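Local structure of putative leucoanthocyanidin reductase 1 (3I6I) at residues K217-R222 and E291-T296. The protein probably catalyses the NADPH-dependent reduction of leucoanthocyanidins to flavan-3-ols such as catechin in the flavonoid pathway of grapevine. Numbering follows the deposited sequence.
Sequences KSVHFR and EDVEVT
His220 and Asp292, on the same face of two paired strands, are joined by a hydrogen bond from His220 NE2 to Asp292 OD1 at 2.9 Å; Asp292 pairs with Ser218, two residues before His220, and its side chain reaches along that face to the ring. The N-H points almost straight at the acceptor (169°), which lies near the imidazole plane, yet the ring meets the carboxylate from above its plane. Next along this face, Glu294 OE2 accepts from two backbone amides that arrive from opposite faces of its carboxylate: Arg222 N at 2.9 Å, and Thr296 N at 3.0 Å. Glu294 CG lies anti to its own backbone N (chi1 -164°) and the chain folds at chi2, curling the carboxylate back over the start of helix 295-298, where Glu294 is the N-cap. Replacing Glu294 by an alanine would probably leave Arg222 N and Thr296 N without their shared acceptor and the helix start without this side-chain cap. Beneath these groups runs a parallel beta ladder: Ser218 N to Glu291 O, Val293 N to Ser218 O, His220 N to Val293 O and Val295 N to His220 O; the axes of strands 217-220 and 292-294 come within 4.7 Å. Strand 217-220 lies between 155-158 and 292-294 in a parallel group of strands of the NADP-binding Rossmann-type domain. On the other face Val219 CG2 meets Val293 CG2 at 3.8 Å. Further out, Arg126 forms a salt bridge with Asp292 OD2, Phe285 makes a cation-pi contact with Arg222 and an edge-to-face contact with His220, and Asn160, an NADP(+)-binding residue, donates through ND2 to Phe221 O.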
loop_
_atom_site.group_PDB
_atom_site.type_symbol
_atom_site.label_atom_id
_atom_site.label_comp_id
_atom_site.label_asym_id
_atom_site.label_seq_id
_atom_site.Cartn_x
_atom_site.Cartn_y
_atom_site.Cartn_z
ATOM N N LYS A 217 12.428 -10.530 1.295
ATOM C CA LYS A 217 11.151 -11.228 1.457
ATOM C C LYS A 217 9.967 -10.422 1.033
ATOM O O LYS A 217 9.989 -9.198 1.069
ATOM C CB LYS A 217 10.848 -11.605 2.901
ATOM C CG LYS A 217 11.898 -12.363 3.633
ATOM C CD LYS A 217 12.101 -13.712 3.067
ATOM C CE LYS A 217 12.999 -14.573 3.995
ATOM N NZ LYS A 217 14.382 -14.593 3.473
ATOM N N SER A 218 8.917 -11.151 0.702
ATOM C CA SER A 218 7.552 -10.579 0.589
ATOM C C SER A 218 6.871 -10.681 1.948
ATOM O O SER A 218 6.825 -11.801 2.537
ATOM C CB SER A 218 6.759 -11.319 -0.469
ATOM O OG SER A 218 7.316 -11.110 -1.755
ATOM N N VAL A 219 6.367 -9.543 2.450
ATOM C CA VAL A 219 5.681 -9.476 3.735
ATOM C C VAL A 219 4.170 -9.349 3.494
ATOM O O VAL A 219 3.671 -8.326 2.945
ATOM C CB VAL A 219 6.158 -8.312 4.586
ATOM C CG1 VAL A 219 5.422 -8.321 5.908
ATOM C CG2 VAL A 219 7.691 -8.398 4.798
ATOM N N HIS A 220 3.437 -10.363 3.917
ATOM C CA HIS A 220 1.988 -10.464 3.655
ATOM C C HIS A 220 1.230 -10.064 4.910
ATOM O O HIS A 220 1.575 -10.496 6.014
ATOM C CB HIS A 220 1.612 -11.863 3.197
ATOM C CG HIS A 220 2.398 -12.325 1.999
ATOM N ND1 HIS A 220 2.037 -11.979 0.709
ATOM C CD2 HIS A 220 3.552 -13.022 1.902
ATOM C CE1 HIS A 220 2.930 -12.483 -0.135
ATOM N NE2 HIS A 220 3.843 -13.147 0.555
ATOM N N PHE A 221 0.189 -9.230 4.759
ATOM C CA PHE A 221 -0.603 -8.835 5.901
ATOM C C PHE A 221 -1.878 -9.673 5.951
ATOM O O PHE A 221 -2.825 -9.394 5.211
ATOM C CB PHE A 221 -0.975 -7.346 5.891
ATOM C CG PHE A 221 0.160 -6.381 6.193
ATOM C CD1 PHE A 221 1.388 -6.471 5.544
ATOM C CD2 PHE A 221 -0.067 -5.293 7.045
ATOM C CE1 PHE A 221 2.404 -5.564 5.833
ATOM C CE2 PHE A 221 0.949 -4.336 7.305
ATOM C CZ PHE A 221 2.185 -4.494 6.683
ATOM N N ARG A 222 -1.932 -10.644 6.850
ATOM C CA ARG A 222 -3.102 -11.507 6.963
ATOM C C ARG A 222 -3.668 -11.555 8.370
ATOM O O ARG A 222 -3.740 -12.651 8.981
ATOM C CB ARG A 222 -2.780 -12.904 6.490
ATOM C CG ARG A 222 -2.329 -12.994 5.064
ATOM C CD ARG A 222 -2.350 -14.416 4.584
ATOM N NE ARG A 222 -2.266 -14.515 3.128
ATOM C CZ ARG A 222 -2.252 -15.665 2.442
ATOM N NH1 ARG A 222 -2.207 -16.835 3.068
ATOM N NH2 ARG A 222 -2.229 -15.665 1.113
ATOM N N GLU A 291 10.460 -17.572 1.029
ATOM C CA GLU A 291 10.581 -16.179 0.640
ATOM C C GLU A 291 9.404 -15.315 1.074
ATOM O O GLU A 291 9.341 -14.145 0.734
ATOM C CB GLU A 291 10.789 -16.110 -0.895
ATOM C CG GLU A 291 12.036 -16.869 -1.369
ATOM C CD GLU A 291 12.499 -16.447 -2.759
ATOM O OE1 GLU A 291 12.824 -15.256 -2.952
ATOM O OE2 GLU A 291 12.548 -17.307 -3.664
ATOM N N ASP A 292 8.439 -15.908 1.795
ATOM C CA ASP A 292 7.207 -15.209 2.213
ATOM C C ASP A 292 7.139 -15.209 3.741
ATOM O O ASP A 292 7.432 -16.232 4.355
ATOM C CB ASP A 292 5.971 -15.905 1.655
ATOM C CG ASP A 292 5.972 -15.964 0.161
ATOM O OD1 ASP A 292 5.881 -14.887 -0.447
ATOM O OD2 ASP A 292 6.037 -17.092 -0.380
ATOM N N VAL A 293 6.811 -14.072 4.347
ATOM C CA VAL A 293 6.558 -14.017 5.790
ATOM C C VAL A 293 5.214 -13.326 6.012
ATOM O O VAL A 293 4.719 -12.611 5.117
ATOM C CB VAL A 293 7.695 -13.336 6.613
ATOM C CG1 VAL A 293 8.971 -14.234 6.664
ATOM C CG2 VAL A 293 8.080 -11.946 6.067
ATOM N N GLU A 294 4.638 -13.523 7.200
ATOM C CA GLU A 294 3.318 -12.906 7.490
ATOM C C GLU A 294 3.402 -12.025 8.738
ATOM O O GLU A 294 3.963 -12.421 9.758
ATOM C CB GLU A 294 2.286 -14.005 7.622
ATOM C CG GLU A 294 0.847 -13.529 7.540
ATOM C CD GLU A 294 0.329 -12.953 8.861
ATOM O OE1 GLU A 294 0.484 -13.606 9.927
ATOM O OE2 GLU A 294 -0.191 -11.823 8.841
ATOM N N VAL A 295 2.850 -10.829 8.638
ATOM C CA VAL A 295 2.958 -9.821 9.683
ATOM C C VAL A 295 2.568 -10.244 11.086
ATOM O O VAL A 295 3.289 -9.953 12.042
ATOM C CB VAL A 295 2.150 -8.552 9.311
ATOM C CG1 VAL A 295 2.360 -7.451 10.389
ATOM C CG2 VAL A 295 2.557 -8.097 8.010
ATOM N N THR A 296 1.421 -10.911 11.236
ATOM C CA THR A 296 0.948 -11.297 12.539
ATOM C C THR A 296 1.810 -12.373 13.218
ATOM O O THR A 296 1.842 -12.442 14.421
ATOM C CB THR A 296 -0.538 -11.714 12.599
ATOM O OG1 THR A 296 -0.714 -13.006 12.046
ATOM C CG2 THR A 296 -1.387 -10.735 11.879
HETATM O O HOH W 1 9.382 -12.772 -2.322
HETATM O O HOH W 2 -3.735 -13.214 12.424
#